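Long-range contact in SnoaL-like polyketide cyclase (PDB 3EHC), which is of unknown function but may act as a polyketide cyclase, probably binding a small hydrophobic molecule: residues L16-D29 against L41-A53. Numbering follows the deposited sequence.
Sequences LNHQAFDELGTFVD and LSGYRDMLVKDFA
Phe21 drops its ring onto helix 41-53 among Leu48, Val49 and Phe52: CZ lies 3.8 Å from Phe52 CD2, which meets the ring at its edge, and CD2 touches CG2 of the exposed Val49, at the border of the packed part. Beside it on the buried side, Leu24 points at the helix. Its CG stands anti to the backbone N (chi1 -171°), which sends CD1 tip to tip against Leu48 CD1 at 3.9 Å, while CD2 rests against Arg45 CA and CB, 3.6 Å from CB. Leu16 CD1 reaches the same Leu48 methyl, 3.7 Å away. Further along, Val28 CG1 sits over a face of the Tyr44 ring in a CH-pi contact, and Leu41 CD1 fills the angle between Val28 CB (3.6 Å) and Gly25 CA. Helices 5-17 and 40-54 with the curved mixed sheet form the alpha+beta cone of the NTF2-like fold; here the connection after the first helix lies along the second, and Tyr44 continues inward to Val114 of strand 110-118 and, through its hydroxyl, to Tyr12. The outer side is more sparsely covered and more polar. A bend at chi3 turns the Arg45 guanidinium back to Phe21 O, bonded by NE at 3.0 Å, nearly straight at 165° but from above the carbonyl plane, and weakly by NH2. Near Phe52, the exposed Gln19, the positive-phi residue of the Schellman motif closing helix 5-17, lays its amide almost flat on the ring, planes 15° apart, with CG 3.9 Å from the Phe52 ring centroid.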
ATOM      1  N   LEU B  16     -19.043  -7.075   1.422  1.00 37.74           N
ATOM      2  CA  LEU B  16     -18.832  -6.002   0.444  1.00 37.37           C
ATOM      3  C   LEU B  16     -19.173  -6.474  -0.968  1.00 37.77           C
ATOM      4  O   LEU B  16     -19.828  -5.756  -1.730  1.00 37.32           O
ATOM      5  CB  LEU B  16     -17.392  -5.479   0.509  1.00 37.14           C
ATOM      6  CG  LEU B  16     -17.044  -4.176   1.248  1.00 40.57           C
ATOM      7  CD1 LEU B  16     -17.767  -3.986   2.577  1.00 36.85           C
ATOM      8  CD2 LEU B  16     -15.518  -4.066   1.445  1.00 34.90           C
ATOM      9  N   ASN B  17     -18.746  -7.690  -1.306  1.00 38.50           N
ATOM     10  CA  ASN B  17     -19.036  -8.270  -2.618  1.00 38.03           C
ATOM     11  C   ASN B  17     -20.501  -8.554  -2.868  1.00 38.32           C
ATOM     12  O   ASN B  17     -20.931  -8.562  -4.011  1.00 40.43           O
ATOM     13  CB  ASN B  17     -18.202  -9.519  -2.857  1.00 37.87           C
ATOM     14  CG  ASN B  17     -16.768  -9.192  -3.117  1.00 33.91           C
ATOM     15  OD1 ASN B  17     -16.440  -8.101  -3.568  1.00 36.90           O
ATOM     16  ND2 ASN B  17     -15.902 -10.125  -2.825  1.00 33.65           N
ATOM     17  N   HIS B  18     -21.264  -8.803  -1.807  1.00 37.48           N
ATOM     18  CA  HIS B  18     -22.709  -8.917  -1.921  1.00 36.88           C
ATOM     19  C   HIS B  18     -23.408  -7.579  -1.643  1.00 36.88           C
ATOM     20  O   HIS B  18     -24.639  -7.527  -1.596  1.00 38.43           O
ATOM     21  CB  HIS B  18     -23.231 -10.011  -1.001  1.00 36.96           C
ATOM     22  CG  HIS B  18     -22.791 -11.386  -1.396  1.00 39.71           C
ATOM     23  ND1 HIS B  18     -21.673 -11.995  -0.860  1.00 43.65           N
ATOM     24  CD2 HIS B  18     -23.329 -12.278  -2.265  1.00 42.43           C
ATOM     25  CE1 HIS B  18     -21.539 -13.202  -1.386  1.00 43.93           C
ATOM     26  NE2 HIS B  18     -22.533 -13.400  -2.239  1.00 45.83           N
ATOM     27  N   GLN B  19     -22.630  -6.502  -1.487  1.00 36.56           N
ATOM     28  CA  GLN B  19     -23.151  -5.161  -1.170  1.00 37.56           C
ATOM     29  C   GLN B  19     -24.123  -5.167   0.025  1.00 37.97           C
ATOM     30  O   GLN B  19     -25.127  -4.449   0.016  1.00 37.91           O
ATOM     31  CB  GLN B  19     -23.804  -4.525  -2.406  1.00 37.88           C
ATOM     32  CG  GLN B  19     -22.862  -4.438  -3.621  1.00 37.92           C
ATOM     33  CD  GLN B  19     -23.374  -3.508  -4.706  1.00 39.53           C
ATOM     34  OE1 GLN B  19     -23.806  -2.388  -4.438  1.00 45.49           O
ATOM     35  NE2 GLN B  19     -23.303  -3.964  -5.943  1.00 34.56           N
ATOM     36  N   ALA B  20     -23.806  -5.986   1.036  1.00 38.65           N
ATOM     37  CA  ALA B  20     -24.641  -6.159   2.230  1.00 39.37           C
ATOM     38  C   ALA B  20     -24.221  -5.133   3.300  1.00 40.24           C
ATOM     39  O   ALA B  20     -23.605  -5.488   4.305  1.00 42.68           O
ATOM     40  CB  ALA B  20     -24.523  -7.610   2.773  1.00 38.47           C
ATOM     41  N   PHE B  21     -24.571  -3.865   3.071  1.00 41.73           N
ATOM     42  CA  PHE B  21     -24.138  -2.751   3.934  1.00 42.85           C
ATOM     43  C   PHE B  21     -24.978  -2.521   5.189  1.00 44.16           C
ATOM     44  O   PHE B  21     -24.574  -1.747   6.053  1.00 42.59           O
ATOM     45  CB  PHE B  21     -24.067  -1.437   3.147  1.00 42.76           C
ATOM     46  CG  PHE B  21     -23.196  -1.510   1.926  1.00 44.36           C
ATOM     47  CD1 PHE B  21     -22.005  -2.245   1.938  1.00 43.93           C
ATOM     48  CD2 PHE B  21     -23.557  -0.833   0.759  1.00 43.21           C
ATOM     49  CE1 PHE B  21     -21.221  -2.320   0.804  1.00 44.94           C
ATOM     50  CE2 PHE B  21     -22.762  -0.903  -0.387  1.00 44.37           C
ATOM     51  CZ  PHE B  21     -21.603  -1.641  -0.364  1.00 44.04           C
ATOM     52  N   ASP B  22     -26.132  -3.181   5.290  1.00 45.31           N
ATOM     53  CA  ASP B  22     -26.895  -3.199   6.535  1.00 46.75           C
ATOM     54  C   ASP B  22     -26.101  -3.938   7.607  1.00 47.85           C
ATOM     55  O   ASP B  22     -26.244  -3.663   8.791  1.00 46.47           O
ATOM     56  CB  ASP B  22     -28.254  -3.892   6.353  1.00 47.96           C
ATOM     57  CG  ASP B  22     -29.170  -3.161   5.380  1.00 49.15           C
ATOM     58  OD1 ASP B  22     -28.683  -2.326   4.596  1.00 55.52           O
ATOM     59  OD2 ASP B  22     -30.385  -3.427   5.402  1.00 52.27           O
ATOM     60  N   GLU B  23     -25.269  -4.884   7.166  1.00 49.86           N
ATOM     61  CA  GLU B  23     -24.408  -5.689   8.049  1.00 51.43           C
ATOM     62  C   GLU B  23     -23.076  -5.003   8.418  1.00 47.83           C
ATOM     63  O   GLU B  23     -22.316  -5.547   9.221  1.00 47.92           O
ATOM     64  CB  GLU B  23     -24.075  -7.044   7.367  1.00 52.59           C
ATOM     65  CG  GLU B  23     -25.284  -7.785   6.763  1.00 58.94           C
ATOM     66  N   LEU B  24     -22.800  -3.825   7.850  1.00 43.88           N
ATOM     67  CA  LEU B  24     -21.452  -3.225   7.900  1.00 42.01           C
ATOM     68  C   LEU B  24     -20.898  -3.036   9.315  1.00 39.74           C
ATOM     69  O   LEU B  24     -19.711  -3.266   9.561  1.00 39.92           O
ATOM     70  CB  LEU B  24     -21.450  -1.882   7.162  1.00 42.34           C
ATOM     71  CG  LEU B  24     -20.127  -1.165   6.900  1.00 42.10           C
ATOM     72  CD1 LEU B  24     -19.117  -2.055   6.173  1.00 37.87           C
ATOM     73  CD2 LEU B  24     -20.435   0.087   6.095  1.00 41.56           C
ATOM     74  N   GLY B  25     -21.753  -2.622  10.239  1.00 38.46           N
ATOM     75  CA  GLY B  25     -21.362  -2.455  11.636  1.00 37.37           C
ATOM     76  C   GLY B  25     -20.916  -3.704  12.392  1.00 36.57           C
ATOM     77  O   GLY B  25     -20.374  -3.582  13.491  1.00 37.67           O
ATOM     78  N   THR B  26     -21.154  -4.895  11.831  1.00 35.76           N
ATOM     79  CA  THR B  26     -20.556  -6.141  12.338  1.00 35.04           C
ATOM     80  C   THR B  26     -19.040  -6.080  12.239  1.00 35.30           C
ATOM     81  O   THR B  26     -18.342  -6.598  13.104  1.00 34.69           O
ATOM     82  CB  THR B  26     -21.096  -7.384  11.567  1.00 35.41           C
ATOM     83  OG1 THR B  26     -22.426  -7.665  12.016  1.00 38.37           O
ATOM     84  CG2 THR B  26     -20.223  -8.641  11.775  1.00 31.86           C
ATOM     85  N   PHE B  27     -18.548  -5.411  11.188  1.00 36.24           N
ATOM     86  CA  PHE B  27     -17.129  -5.385  10.822  1.00 36.39           C
ATOM     87  C   PHE B  27     -16.431  -4.027  11.026  1.00 36.69           C
ATOM     88  O   PHE B  27     -15.210  -3.975  11.085  1.00 36.16           O
ATOM     89  CB  PHE B  27     -17.001  -5.773   9.347  1.00 36.01           C
ATOM     90  CG  PHE B  27     -17.657  -7.084   8.994  1.00 33.51           C
ATOM     91  CD1 PHE B  27     -17.109  -8.282   9.413  1.00 35.13           C
ATOM     92  CD2 PHE B  27     -18.809  -7.115   8.218  1.00 33.90           C
ATOM     93  CE1 PHE B  27     -17.700  -9.482   9.084  1.00 36.79           C
ATOM     94  CE2 PHE B  27     -19.407  -8.318   7.888  1.00 32.35           C
ATOM     95  CZ  PHE B  27     -18.849  -9.502   8.322  1.00 36.36           C
ATOM     96  N   VAL B  28     -17.193  -2.937  11.120  1.00 37.04           N
ATOM     97  CA  VAL B  28     -16.628  -1.572  11.126  1.00 35.96           C
ATOM     98  C   VAL B  28     -17.140  -0.821  12.367  1.00 36.01           C
ATOM     99  O   VAL B  28     -18.329  -0.819  12.640  1.00 35.28           O
ATOM    100  CB  VAL B  28     -16.960  -0.808   9.793  1.00 37.51           C
ATOM    101  CG1 VAL B  28     -16.495   0.649   9.809  1.00 31.13           C
ATOM    102  CG2 VAL B  28     -16.317  -1.525   8.606  1.00 35.45           C
ATOM    103  N   ASP B  29     -16.208  -0.230  13.122  1.00 35.83           N
ATOM    104  CA  ASP B  29     -16.486   0.532  14.342  1.00 36.23           C
ATOM    105  C   ASP B  29     -17.389   1.742  14.053  1.00 36.56           C
ATOM    106  O   ASP B  29     -17.377   2.284  12.931  1.00 35.05           O
ATOM    107  CB  ASP B  29     -15.162   0.994  14.965  1.00 36.21           C
ATOM    108  CG  ASP B  29     -15.317   1.520  16.395  1.00 37.99           C
ATOM    109  OD1 ASP B  29     -15.507   2.753  16.577  1.00 33.93           O
ATOM    110  OD2 ASP B  29     -15.195   0.707  17.349  1.00 43.73           O
ATOM    111  N   LEU B  41     -19.078   5.059  10.905  1.00 35.01           N
ATOM    112  CA  LEU B  41     -19.714   3.951  10.180  1.00 35.07           C
ATOM    113  C   LEU B  41     -20.552   4.437   8.993  1.00 34.88           C
ATOM    114  O   LEU B  41     -20.482   3.843   7.921  1.00 34.38           O
ATOM    115  CB  LEU B  41     -20.606   3.121  11.126  1.00 36.09           C
ATOM    116  CG  LEU B  41     -21.195   1.795  10.617  1.00 34.47           C
ATOM    117  CD1 LEU B  41     -20.115   0.805  10.286  1.00 25.03           C
ATOM    118  CD2 LEU B  41     -22.108   1.231  11.682  1.00 32.89           C
ATOM    119  N   SER B  42     -21.333   5.509   9.175  1.00 32.89           N
ATOM    120  CA  SER B  42     -22.227   5.994   8.093  1.00 34.13           C
ATOM    121  C   SER B  42     -21.451   6.672   6.952  1.00 33.79           C
ATOM    122  O   SER B  42     -21.806   6.518   5.779  1.00 32.28           O
ATOM    123  CB  SER B  42     -23.378   6.889   8.624  1.00 33.85           C
ATOM    124  OG  SER B  42     -22.902   8.132   9.107  1.00 33.21           O
ATOM    125  N   GLY B  43     -20.381   7.386   7.295  1.00 34.77           N
ATOM    126  CA  GLY B  43     -19.476   7.930   6.288  1.00 34.45           C
ATOM    127  C   GLY B  43     -18.756   6.856   5.494  1.00 34.25           C
ATOM    128  O   GLY B  43     -18.524   7.022   4.309  1.00 34.86           O
ATOM    129  N   TYR B  44     -18.416   5.763   6.173  1.00 34.15           N
ATOM    130  CA  TYR B  44     -17.772   4.600   5.594  1.00 35.68           C
ATOM    131  C   TYR B  44     -18.728   3.865   4.657  1.00 36.56           C
ATOM    132  O   TYR B  44     -18.336   3.474   3.548  1.00 36.44           O
ATOM    133  CB  TYR B  44     -17.280   3.682   6.724  1.00 36.38           C
ATOM    134  CG  TYR B  44     -16.136   2.763   6.353  1.00 36.41           C
ATOM    135  CD1 TYR B  44     -16.378   1.590   5.652  1.00 43.74           C
ATOM    136  CD2 TYR B  44     -14.821   3.053   6.719  1.00 37.83           C
ATOM    137  CE1 TYR B  44     -15.348   0.721   5.295  1.00 42.76           C
ATOM    138  CE2 TYR B  44     -13.762   2.183   6.364  1.00 42.39           C
ATOM    139  CZ  TYR B  44     -14.045   1.016   5.646  1.00 45.39           C
ATOM    140  OH  TYR B  44     -13.056   0.115   5.275  1.00 46.83           O
ATOM    141  N   ARG B  45     -19.973   3.687   5.093  1.00 37.30           N
ATOM    142  CA  ARG B  45     -21.029   3.097   4.257  1.00 38.12           C
ATOM    143  C   ARG B  45     -21.245   3.923   2.991  1.00 38.28           C
ATOM    144  O   ARG B  45     -21.362   3.371   1.907  1.00 38.47           O
ATOM    145  CB  ARG B  45     -22.339   2.981   5.045  1.00 37.08           C
ATOM    146  CG  ARG B  45     -23.480   2.297   4.289  1.00 39.44           C
ATOM    147  CD  ARG B  45     -24.753   2.131   5.148  1.00 41.13           C
ATOM    148  NE  ARG B  45     -24.561   1.196   6.268  1.00 44.70           N
ATOM    149  CZ  ARG B  45     -24.467   1.534   7.562  1.00 44.61           C
ATOM    150  NH1 ARG B  45     -24.538   2.806   7.967  1.00 44.39           N
ATOM    151  NH2 ARG B  45     -24.298   0.578   8.473  1.00 44.13           N
ATOM    152  N   ASP B  46     -21.301   5.244   3.138  1.00 39.19           N
ATOM    153  CA  ASP B  46     -21.483   6.161   1.994  1.00 38.92           C
ATOM    154  C   ASP B  46     -20.355   6.033   0.994  1.00 38.56           C
ATOM    155  O   ASP B  46     -20.578   6.095  -0.203  1.00 39.07           O
ATOM    156  CB  ASP B  46     -21.516   7.639   2.437  1.00 39.95           C
ATOM    157  CG  ASP B  46     -22.715   7.986   3.285  1.00 40.60           C
ATOM    158  OD1 ASP B  46     -23.732   7.246   3.260  1.00 47.40           O
ATOM    159  OD2 ASP B  46     -22.630   9.026   3.975  1.00 46.06           O
HETATM  160  N   MSE B  47     -19.139   5.907   1.506  1.00 38.68           N
HETATM  161  CA  MSE B  47     -17.953   5.707   0.681  1.00 38.73           C
HETATM  162  C   MSE B  47     -18.036   4.446  -0.169  1.00 37.83           C
HETATM  163  O   MSE B  47     -17.752   4.501  -1.352  1.00 37.69           O
HETATM  164  CB  MSE B  47     -16.698   5.658   1.550  1.00 39.37           C
HETATM  165  CG  MSE B  47     -15.425   5.254   0.822  1.00 41.38           C
HETATM  166 SE   MSE B  47     -13.906   4.958   2.022  0.75 42.79          SE
HETATM  167  CE  MSE B  47     -14.342   3.189   2.779  1.00 33.26           C
ATOM    168  N   LEU B  48     -18.420   3.322   0.432  1.00 38.08           N
ATOM    169  CA  LEU B  48     -18.579   2.060  -0.298  1.00 37.85           C
ATOM    170  C   LEU B  48     -19.764   2.093  -1.285  1.00 36.59           C
ATOM    171  O   LEU B  48     -19.654   1.540  -2.368  1.00 36.52           O
ATOM    172  CB  LEU B  48     -18.725   0.877   0.662  1.00 38.17           C
ATOM    173  CG  LEU B  48     -17.641   0.657   1.704  1.00 37.33           C
ATOM    174  CD1 LEU B  48     -18.164  -0.282   2.814  1.00 34.87           C
ATOM    175  CD2 LEU B  48     -16.384   0.111   1.027  1.00 38.08           C
ATOM    176  N   VAL B  49     -20.880   2.718  -0.903  1.00 36.10           N
ATOM    177  CA  VAL B  49     -22.035   2.893  -1.794  1.00 36.16           C
ATOM    178  C   VAL B  49     -21.625   3.695  -3.047  1.00 37.61           C
ATOM    179  O   VAL B  49     -22.067   3.410  -4.165  1.00 38.18           O
ATOM    180  CB  VAL B  49     -23.227   3.592  -1.061  1.00 36.58           C
ATOM    181  CG1 VAL B  49     -24.226   4.204  -2.044  1.00 35.44           C
ATOM    182  CG2 VAL B  49     -23.943   2.602  -0.134  1.00 35.09           C
ATOM    183  N   LYS B  50     -20.786   4.705  -2.850  1.00 38.22           N
ATOM    184  CA  LYS B  50     -20.301   5.541  -3.948  1.00 39.38           C
ATOM    185  C   LYS B  50     -19.324   4.796  -4.869  1.00 38.98           C
ATOM    186  O   LYS B  50     -19.398   4.934  -6.098  1.00 39.93           O
ATOM    187  CB  LYS B  50     -19.577   6.793  -3.419  1.00 39.92           C
ATOM    188  CG  LYS B  50     -19.374   7.908  -4.482  1.00 43.85           C
ATOM    189  CD  LYS B  50     -18.001   8.583  -4.375  1.00 50.51           C
ATOM    190  CE  LYS B  50     -17.892   9.823  -5.265  1.00 51.80           C
ATOM    191  NZ  LYS B  50     -18.390   9.589  -6.658  1.00 57.45           N
ATOM    192  N   ASP B  51     -18.420   4.016  -4.266  1.00 39.00           N
ATOM    193  CA  ASP B  51     -17.493   3.146  -5.003  1.00 39.03           C
ATOM    194  C   ASP B  51     -18.238   2.188  -5.944  1.00 37.47           C
ATOM    195  O   ASP B  51     -17.815   2.004  -7.085  1.00 35.75           O
ATOM    196  CB  ASP B  51     -16.604   2.310  -4.048  1.00 39.50           C
ATOM    197  CG  ASP B  51     -15.604   3.147  -3.226  1.00 45.53           C
ATOM    198  OD1 ASP B  51     -15.516   4.398  -3.402  1.00 52.80           O
ATOM    199  OD2 ASP B  51     -14.894   2.521  -2.384  1.00 49.73           O
ATOM    200  N   PHE B  52     -19.323   1.576  -5.472  1.00 35.69           N
ATOM    201  CA  PHE B  52     -20.100   0.688  -6.316  1.00 37.93           C
ATOM    202  C   PHE B  52     -20.895   1.449  -7.374  1.00 38.27           C
ATOM    203  O   PHE B  52     -21.072   0.938  -8.474  1.00 40.72           O
ATOM    204  CB  PHE B  52     -20.979  -0.221  -5.473  1.00 37.81           C
ATOM    205  CG  PHE B  52     -20.258  -1.436  -4.977  1.00 38.18           C
ATOM    206  CD1 PHE B  52     -20.098  -2.543  -5.796  1.00 41.43           C
ATOM    207  CD2 PHE B  52     -19.717  -1.472  -3.703  1.00 39.25           C
ATOM    208  CE1 PHE B  52     -19.426  -3.674  -5.328  1.00 39.31           C
ATOM    209  CE2 PHE B  52     -19.061  -2.597  -3.240  1.00 40.04           C
ATOM    210  CZ  PHE B  52     -18.922  -3.692  -4.048  1.00 37.68           C
ATOM    211  N   ALA B  53     -21.363   2.662  -7.056  1.00 39.34           N
ATOM    212  CA  ALA B  53     -22.078   3.484  -8.049  1.00 39.61           C
ATOM    213  C   ALA B  53     -21.114   3.827  -9.197  1.00 39.95           C
ATOM    214  O   ALA B  53     -21.460   3.757 -10.381  1.00 41.68           O
ATOM    215  CB  ALA B  53     -22.618   4.777  -7.405  1.00 39.93           C
TER